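PDB 3M94: translation initiation factor 4E from Ascaris suum, which binds the methylated guanosine cap of mRNA, here as a trimethylated cap analogue, and so probably takes part in recruiting mRNA for translation. Local coordinates for residues His94-Leu97 with Glu98-Ala102; Ser136-Asp139 with Asp140-Leu143; Tyr58-Lys61 with Glu62-Pro66. One frame throughout, in Å; residues are numbered along the deposited sequence.

Contact 1. Residues His94-Leu97 with Glu98-Ala102; sequences HYWL and ELLMA
Leu97 and Met101, one helical turn apart, meet through Leu97 CG and Met101 CE at 4.1 Å. The thioether bends at its last torsion (chi3 -66°), which folds the methyl back toward Leu97; branched Leu97 and the more flexible thioether of Met101 suit a place packed against helix 35-42, where Leu97 lies on Phe38, Trp39 and Tyr42 and Met101 on Trp39. Glu98 meets His94 in another way. Glu98 CG sits over one face of the imidazole, 3.9 Å from the centroid of the His94 ring, a CH-pi contact. A bend at chi2 (-60°) brings the carboxylate beside the ring, tilted 36° from the imidazole plane, and Glu98 OE2 comes within 3.6 Å of His94 CE1. The principal partner of this acid lies outside the helix: a basic side chain of the bound peptide pairs with Glu98 OE1. On the sheet side, Leu100 CD2 lies 3.7 Å from the centroid of the six-membered ring of Trp96, again over the face, while Trp96 also packs on Ala118 and Val120. Beneath all three pairs runs regular i to i+4 bonding, for example Glu98 N to His94 O at 3.0 Å and Met101 N to Leu97 O at 3.0 Å. A helix packed by one flank on the curved sheet and meeting a peptide by another is characteristic of the dorsal side of eIF4E, where its partner proteins bind.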
loop_
_atom_site.group_PDB
_atom_site.type_symbol
_atom_site.label_atom_id
_atom_site.label_comp_id
_atom_site.label_asym_id
_atom_site.label_seq_id
_atom_site.Cartn_x
_atom_site.Cartn_y
_atom_site.Cartn_z
ATOM N N HIS A 94 -7.697 9.726 -0.271
ATOM C CA HIS A 94 -8.650 8.882 0.446
ATOM C C HIS A 94 -8.246 7.405 0.352
ATOM O O HIS A 94 -8.145 6.729 1.366
ATOM C CB HIS A 94 -10.064 9.103 -0.097
ATOM C CG HIS A 94 -11.122 8.320 0.619
ATOM N ND1 HIS A 94 -11.678 8.737 1.810
ATOM C CD2 HIS A 94 -11.745 7.159 0.297
ATOM C CE1 HIS A 94 -12.585 7.857 2.202
ATOM N NE2 HIS A 94 -12.644 6.888 1.304
ATOM N N TYR A 95 -8.008 6.920 -0.867
ATOM C CA TYR A 95 -7.565 5.542 -1.085
ATOM C C TYR A 95 -6.305 5.204 -0.277
ATOM O O TYR A 95 -6.274 4.201 0.430
ATOM C CB TYR A 95 -7.329 5.283 -2.575
ATOM C CG TYR A 95 -8.571 4.949 -3.404
ATOM C CD1 TYR A 95 -8.445 4.601 -4.751
ATOM C CD2 TYR A 95 -9.859 4.959 -2.846
ATOM C CE1 TYR A 95 -9.570 4.277 -5.539
ATOM C CE2 TYR A 95 -10.996 4.629 -3.624
ATOM C CZ TYR A 95 -10.837 4.298 -4.976
ATOM O OH TYR A 95 -11.931 3.969 -5.759
ATOM N N TRP A 96 -5.277 6.050 -0.393
ATOM C CA TRP A 96 -4.002 5.860 0.308
ATOM C C TRP A 96 -4.158 5.815 1.827
ATOM O O TRP A 96 -3.704 4.874 2.459
ATOM C CB TRP A 96 -3.003 6.942 -0.107
ATOM C CG TRP A 96 -1.638 6.870 0.552
ATOM C CD1 TRP A 96 -1.041 7.849 1.255
ATOM C CD2 TRP A 96 -0.709 5.768 0.519
ATOM N NE1 TRP A 96 0.207 7.442 1.670
ATOM C CE2 TRP A 96 0.435 6.168 1.223
ATOM C CE3 TRP A 96 -0.742 4.478 -0.044
ATOM C CZ2 TRP A 96 1.548 5.326 1.409
ATOM C CZ3 TRP A 96 0.371 3.651 0.110
ATOM C CH2 TRP A 96 1.502 4.081 0.836
ATOM N N LEU A 97 -4.814 6.813 2.409
ATOM C CA LEU A 97 -5.008 6.854 3.860
ATOM C C LEU A 97 -5.850 5.673 4.370
ATOM O O LEU A 97 -5.479 5.048 5.365
ATOM C CB LEU A 97 -5.625 8.187 4.317
ATOM C CG LEU A 97 -5.854 8.344 5.837
ATOM C CD1 LEU A 97 -4.561 8.068 6.690
ATOM C CD2 LEU A 97 -6.412 9.729 6.158
ATOM N N GLU A 98 -6.969 5.363 3.702
ATOM C CA GLU A 98 -7.746 4.163 4.065
ATOM C C GLU A 98 -6.897 2.880 4.047
ATOM O O GLU A 98 -7.022 2.038 4.934
ATOM C CB GLU A 98 -8.962 3.969 3.144
ATOM C CG GLU A 98 -10.031 5.074 3.220
ATOM C CD GLU A 98 -10.639 5.245 4.608
ATOM O OE1 GLU A 98 -10.876 4.238 5.293
ATOM O OE2 GLU A 98 -10.896 6.393 5.016
ATOM N N LEU A 99 -6.041 2.729 3.038
ATOM C CA LEU A 99 -5.177 1.550 2.981
ATOM C C LEU A 99 -4.175 1.513 4.142
ATOM O O LEU A 99 -3.962 0.459 4.734
ATOM C CB LEU A 99 -4.467 1.443 1.625
ATOM C CG LEU A 99 -3.584 0.219 1.400
ATOM C CD1 LEU A 99 -4.331 -1.085 1.709
ATOM C CD2 LEU A 99 -3.086 0.215 -0.049
ATOM N N LEU A 100 -3.584 2.659 4.479
ATOM C CA LEU A 100 -2.657 2.726 5.602
ATOM C C LEU A 100 -3.351 2.354 6.926
ATOM O O LEU A 100 -2.806 1.583 7.724
ATOM C CB LEU A 100 -2.035 4.125 5.720
ATOM C CG LEU A 100 -1.145 4.613 4.559
ATOM C CD1 LEU A 100 -0.471 5.895 4.926
ATOM C CD2 LEU A 100 -0.101 3.581 4.078
ATOM N N MET A 101 -4.530 2.910 7.163
ATOM C CA MET A 101 -5.280 2.595 8.389
ATOM C C MET A 101 -5.664 1.109 8.457
ATOM O O MET A 101 -5.587 0.498 9.529
ATOM C CB MET A 101 -6.517 3.470 8.504
ATOM C CG MET A 101 -6.166 4.917 8.806
ATOM S SD MET A 101 -7.593 5.893 9.255
ATOM C CE MET A 101 -8.524 5.887 7.719
ATOM N N ALA A 102 -6.060 0.550 7.312
ATOM C CA ALA A 102 -6.437 -0.870 7.234
ATOM C C ALA A 102 -5.234 -1.748 7.564
ATOM O O ALA A 102 -5.364 -2.667 8.339
ATOM C CB ALA A 102 -7.023 -1.221 5.868
#

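Contact 2. Residues Ser136-Asp139 with Asp140-Leu143; sequences SLKD and DVNL
The start of a helix is built here: Lys138 occupies the N-cap position, and its carbonyl O receives Asn142 N at 2.9 Å, nearly straight at an N-H...O angle of 168°. The next bond, Leu143 N to Asp139 O at 2.8 Å, continues the first turn. Ahead of it the chain reverses in an inverse gamma turn centred on Lys138, marked by a weak bond from Asp139 N to Leu137 O. Lys138 contributes its backbone carbonyl to the first turn; its side chain makes no cap, but touches Val141 CB with its own CB at 4.0 Å before the long chain leads away to the surface. Asn142 folds back toward the carbonyl of Lys138, its CG beside its own backbone N (chi1 -72°), which brings ND2 to 3.2 Å from Lys138 O, at an angle too poor for a hydrogen bond. That amide is used instead to tie the helix to the preceding chain: ND2 donates to Asp135 O and OD1 pairs with Thr133 OG1, a short polar side chain suiting a buried place with both partners close by. Asp139 and Asp140 put acidic groups in the first turn, where the helix dipole would favour negative charge, and Asp139 OD1 makes a salt bridge to Arg180. The helix 139-153 begins against the sheet, with Asn142 on Tyr163 of strand 161-165 and Leu143 on Ile181 and Ile183 of strand 181-183.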
loop_
_atom_site.group_PDB
_atom_site.type_symbol
_atom_site.label_atom_id
_atom_site.label_comp_id
_atom_site.label_asym_id
_atom_site.label_seq_id
_atom_site.Cartn_x
_atom_site.Cartn_y
_atom_site.Cartn_z
ATOM N N SER A 136 2.524 -15.090 -4.042
ATOM C CA SER A 136 1.635 -14.950 -5.194
ATOM C C SER A 136 0.791 -16.199 -5.502
ATOM O O SER A 136 -0.182 -16.113 -6.254
ATOM C CB SER A 136 2.455 -14.578 -6.425
ATOM O OG SER A 136 3.414 -15.587 -6.668
ATOM N N LEU A 137 1.153 -17.349 -4.931
ATOM C CA LEU A 137 0.411 -18.591 -5.187
ATOM C C LEU A 137 -0.650 -18.915 -4.130
ATOM O O LEU A 137 -1.426 -19.851 -4.298
ATOM C CB LEU A 137 1.360 -19.791 -5.361
ATOM C CG LEU A 137 2.478 -19.784 -6.417
ATOM C CD1 LEU A 137 3.172 -21.146 -6.429
ATOM C CD2 LEU A 137 1.999 -19.396 -7.838
ATOM N N LYS A 138 -0.680 -18.145 -3.046
ATOM C CA LYS A 138 -1.688 -18.319 -2.003
ATOM C C LYS A 138 -2.997 -17.658 -2.421
ATOM O O LYS A 138 -3.373 -16.616 -1.877
ATOM C CB LYS A 138 -1.193 -17.738 -0.676
ATOM C CG LYS A 138 -0.251 -18.651 0.101
ATOM C CD LYS A 138 -1.000 -19.595 1.029
ATOM C CE LYS A 138 -0.039 -20.309 1.976
ATOM N NZ LYS A 138 -0.609 -21.584 2.491
ATOM N N ASP A 139 -3.677 -18.278 -3.389
ATOM C CA ASP A 139 -4.883 -17.723 -4.016
ATOM C C ASP A 139 -6.029 -17.398 -3.047
ATOM O O ASP A 139 -6.645 -16.322 -3.142
ATOM C CB ASP A 139 -5.394 -18.664 -5.109
ATOM C CG ASP A 139 -4.492 -18.687 -6.340
ATOM O OD1 ASP A 139 -3.693 -17.745 -6.547
ATOM O OD2 ASP A 139 -4.592 -19.655 -7.113
ATOM N N ASP A 140 -6.317 -18.333 -2.138
ATOM C CA ASP A 140 -7.383 -18.146 -1.140
ATOM C C ASP A 140 -7.105 -16.920 -0.257
ATOM O O ASP A 140 -7.986 -16.087 -0.035
ATOM C CB ASP A 140 -7.569 -19.408 -0.285
ATOM C CG ASP A 140 -7.831 -20.662 -1.123
ATOM O OD1 ASP A 140 -7.189 -20.836 -2.187
ATOM O OD2 ASP A 140 -8.664 -21.494 -0.713
ATOM N N VAL A 141 -5.866 -16.813 0.214
ATOM C CA VAL A 141 -5.426 -15.721 1.067
ATOM C C VAL A 141 -5.458 -14.388 0.294
ATOM O O VAL A 141 -5.984 -13.382 0.783
ATOM C CB VAL A 141 -4.004 -16.023 1.630
ATOM C CG1 VAL A 141 -3.302 -14.756 2.142
ATOM C CG2 VAL A 141 -4.063 -17.124 2.707
ATOM N N ASN A 142 -4.901 -14.400 -0.915
ATOM C CA ASN A 142 -4.887 -13.217 -1.766
ATOM C C ASN A 142 -6.279 -12.720 -2.141
ATOM O O ASN A 142 -6.545 -11.524 -2.061
ATOM C CB ASN A 142 -3.997 -13.452 -2.994
ATOM C CG ASN A 142 -2.516 -13.463 -2.629
ATOM O OD1 ASN A 142 -2.081 -12.728 -1.737
ATOM N ND2 ASN A 142 -1.744 -14.304 -3.291
ATOM N N LEU A 143 -7.184 -13.638 -2.483
ATOM C CA LEU A 143 -8.539 -13.257 -2.842
ATOM C C LEU A 143 -9.149 -12.541 -1.661
ATOM O O LEU A 143 -9.783 -11.508 -1.820
ATOM C CB LEU A 143 -9.400 -14.466 -3.260
ATOM C CG LEU A 143 -10.892 -14.227 -3.559
ATOM C CD1 LEU A 143 -11.100 -13.236 -4.707
ATOM C CD2 LEU A 143 -11.668 -15.547 -3.832
#

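Contact 3. Residues Tyr58-Lys61 with Glu62-Pro66; sequences YLFK and EGIKP
Pro66 CB sits in the corner formed by the side chains of Tyr58 and Phe60 on strand 56-61. It stands almost centrally over the face of Phe60, 3.8 Å from the centroid of the Phe60 ring and 13° off the normal, a CH-pi contact, and the same Pro66 CB lies 3.6 Å from Tyr58 CD1. Tyr58 also packs on Trp22 of the cap pocket. Ile64 meets Phe60 differently, at the edge of the ring, with Ile64 CG2 3.7 Å from Phe60 CD2. Phe60 is turned by its first torsion (chi1 -82°) to face the returning chain, and its ring meets Trp132 edge-to-face. Rigid proline, branched isoleucine and flat rings thus fill the buried half. The other half is the turn, of type II from Lys61 to Ile64, closed by Ile64 N to Lys61 O at 3.0 Å. Here Glu62 and Gly63 are exposed; Gly63 adopts a positive phi (93°), which glycine accepts readily because it carries no CB to strike the carbonyl oxygen of Glu62. A water bonds to Ile64 O at 2.7 Å and Lys61 O at 3.1 Å, but has too few protons to serve every nearby acceptor at once, so these bonds are probably alternatives. Lys61 touches Ile64 CD1 with CB alone, and its extended chain carries NZ away to Gly112 O and Ile115 O. The chemistry implies a turn shaped by backbone and glycine, its return arm held by apolar contacts.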
loop_
_atom_site.group_PDB
_atom_site.type_symbol
_atom_site.label_atom_id
_atom_site.label_comp_id
_atom_site.label_asym_id
_atom_site.label_seq_id
_atom_site.Cartn_x
_atom_site.Cartn_y
_atom_site.Cartn_z
ATOM N N TYR A 58 5.868 4.566 0.253
ATOM C CA TYR A 58 5.762 3.147 0.608
ATOM C C TYR A 58 5.562 3.057 2.114
ATOM O O TYR A 58 6.199 3.783 2.868
ATOM C CB TYR A 58 7.024 2.354 0.240
ATOM C CG TYR A 58 7.504 2.514 -1.197
ATOM C CD1 TYR A 58 7.234 1.544 -2.157
ATOM C CD2 TYR A 58 8.262 3.619 -1.580
ATOM C CE1 TYR A 58 7.681 1.677 -3.481
ATOM C CE2 TYR A 58 8.708 3.767 -2.901
ATOM C CZ TYR A 58 8.415 2.794 -3.838
ATOM O OH TYR A 58 8.858 2.945 -5.122
ATOM N N LEU A 59 4.669 2.165 2.542
ATOM C CA LEU A 59 4.562 1.844 3.953
ATOM C C LEU A 59 4.734 0.347 4.112
ATOM O O LEU A 59 3.825 -0.419 3.763
ATOM C CB LEU A 59 3.233 2.292 4.574
ATOM C CG LEU A 59 3.348 2.262 6.121
ATOM C CD1 LEU A 59 4.017 3.550 6.664
ATOM C CD2 LEU A 59 2.007 2.031 6.795
ATOM N N PHE A 60 5.902 -0.063 4.621
ATOM C CA PHE A 60 6.231 -1.479 4.730
ATOM C C PHE A 60 6.596 -1.858 6.151
ATOM O O PHE A 60 7.090 -1.014 6.930
ATOM C CB PHE A 60 7.365 -1.859 3.771
ATOM C CG PHE A 60 6.891 -2.125 2.340
ATOM C CD1 PHE A 60 6.287 -1.109 1.588
ATOM C CD2 PHE A 60 7.015 -3.391 1.772
ATOM C CE1 PHE A 60 5.820 -1.345 0.311
ATOM C CE2 PHE A 60 6.568 -3.629 0.477
ATOM C CZ PHE A 60 5.961 -2.607 -0.248
ATOM N N LYS A 61 6.363 -3.133 6.478
ATOM C CA LYS A 61 6.770 -3.663 7.770
ATOM C C LYS A 61 8.255 -3.424 7.928
ATOM O O LYS A 61 9.012 -3.635 6.972
ATOM C CB LYS A 61 6.446 -5.168 7.872
ATOM C CG LYS A 61 4.968 -5.464 8.088
ATOM C CD LYS A 61 4.683 -6.963 7.955
ATOM C CE LYS A 61 3.290 -7.309 8.430
ATOM N NZ LYS A 61 2.877 -8.673 7.933
ATOM N N GLU A 62 8.677 -2.964 9.107
ATOM C CA GLU A 62 10.098 -2.727 9.352
ATOM C C GLU A 62 10.915 -3.965 8.987
ATOM O O GLU A 62 10.563 -5.079 9.382
ATOM C CB GLU A 62 10.387 -2.349 10.807
ATOM C CG GLU A 62 11.846 -1.881 11.031
ATOM C CD GLU A 62 12.137 -1.494 12.468
ATOM O OE1 GLU A 62 11.466 -2.013 13.392
ATOM O OE2 GLU A 62 13.052 -0.665 12.686
ATOM N N GLY A 63 11.996 -3.762 8.237
ATOM C CA GLY A 63 12.875 -4.857 7.868
ATOM C C GLY A 63 12.516 -5.464 6.526
ATOM O O GLY A 63 13.181 -6.390 6.082
ATOM N N ILE A 64 11.447 -4.970 5.895
ATOM C CA ILE A 64 11.154 -5.306 4.510
ATOM C C ILE A 64 11.442 -4.078 3.669
ATOM O O ILE A 64 10.786 -3.045 3.823
ATOM C CB ILE A 64 9.690 -5.754 4.267
ATOM C CG1 ILE A 64 9.329 -6.984 5.106
ATOM C CG2 ILE A 64 9.453 -6.045 2.768
ATOM C CD1 ILE A 64 7.837 -7.319 5.065
ATOM N N LYS A 65 12.445 -4.195 2.805
ATOM C CA LYS A 65 12.763 -3.156 1.843
ATOM C C LYS A 65 11.688 -3.168 0.775
ATOM O O LYS A 65 11.290 -4.236 0.311
ATOM C CB LYS A 65 14.164 -3.367 1.243
ATOM N N PRO A 66 11.178 -1.989 0.399
ATOM C CA PRO A 66 10.072 -1.967 -0.557
ATOM C C PRO A 66 10.516 -2.196 -2.009
ATOM O O PRO A 66 10.248 -1.358 -2.883
ATOM C CB PRO A 66 9.445 -0.576 -0.349
ATOM C CG PRO A 66 10.493 0.246 0.282
ATOM C CD PRO A 66 11.462 -0.661 0.974
HETATM O O HOH W 1 10.153 -1.158 5.590
#

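Contact 1 is buried, whereas contact 3 is core on its aromatic side and surface at its turn. The two share a boundary: Leu100 CD2 of contact 1 packs 3.6 Å from Leu59 CB of contact 3, so helix 88-104 covers the strand whose other side carries Tyr58 and Phe60. Contact 2 stands apart, its nearest atoms about 11 Å from contact 1 and about 10 Å from contact 3, at the more exposed beginning of helix 139-153. Apolar and CH-pi contacts dominate 94-102 and the buried half of 58-66, whereas 136-143 rests on backbone bonds, with its amide and an acidic group bonded to residues outside it. The side chain of Tyr58 is about 5 Å from the bound cap analogue, that of Trp96 about 12 Å.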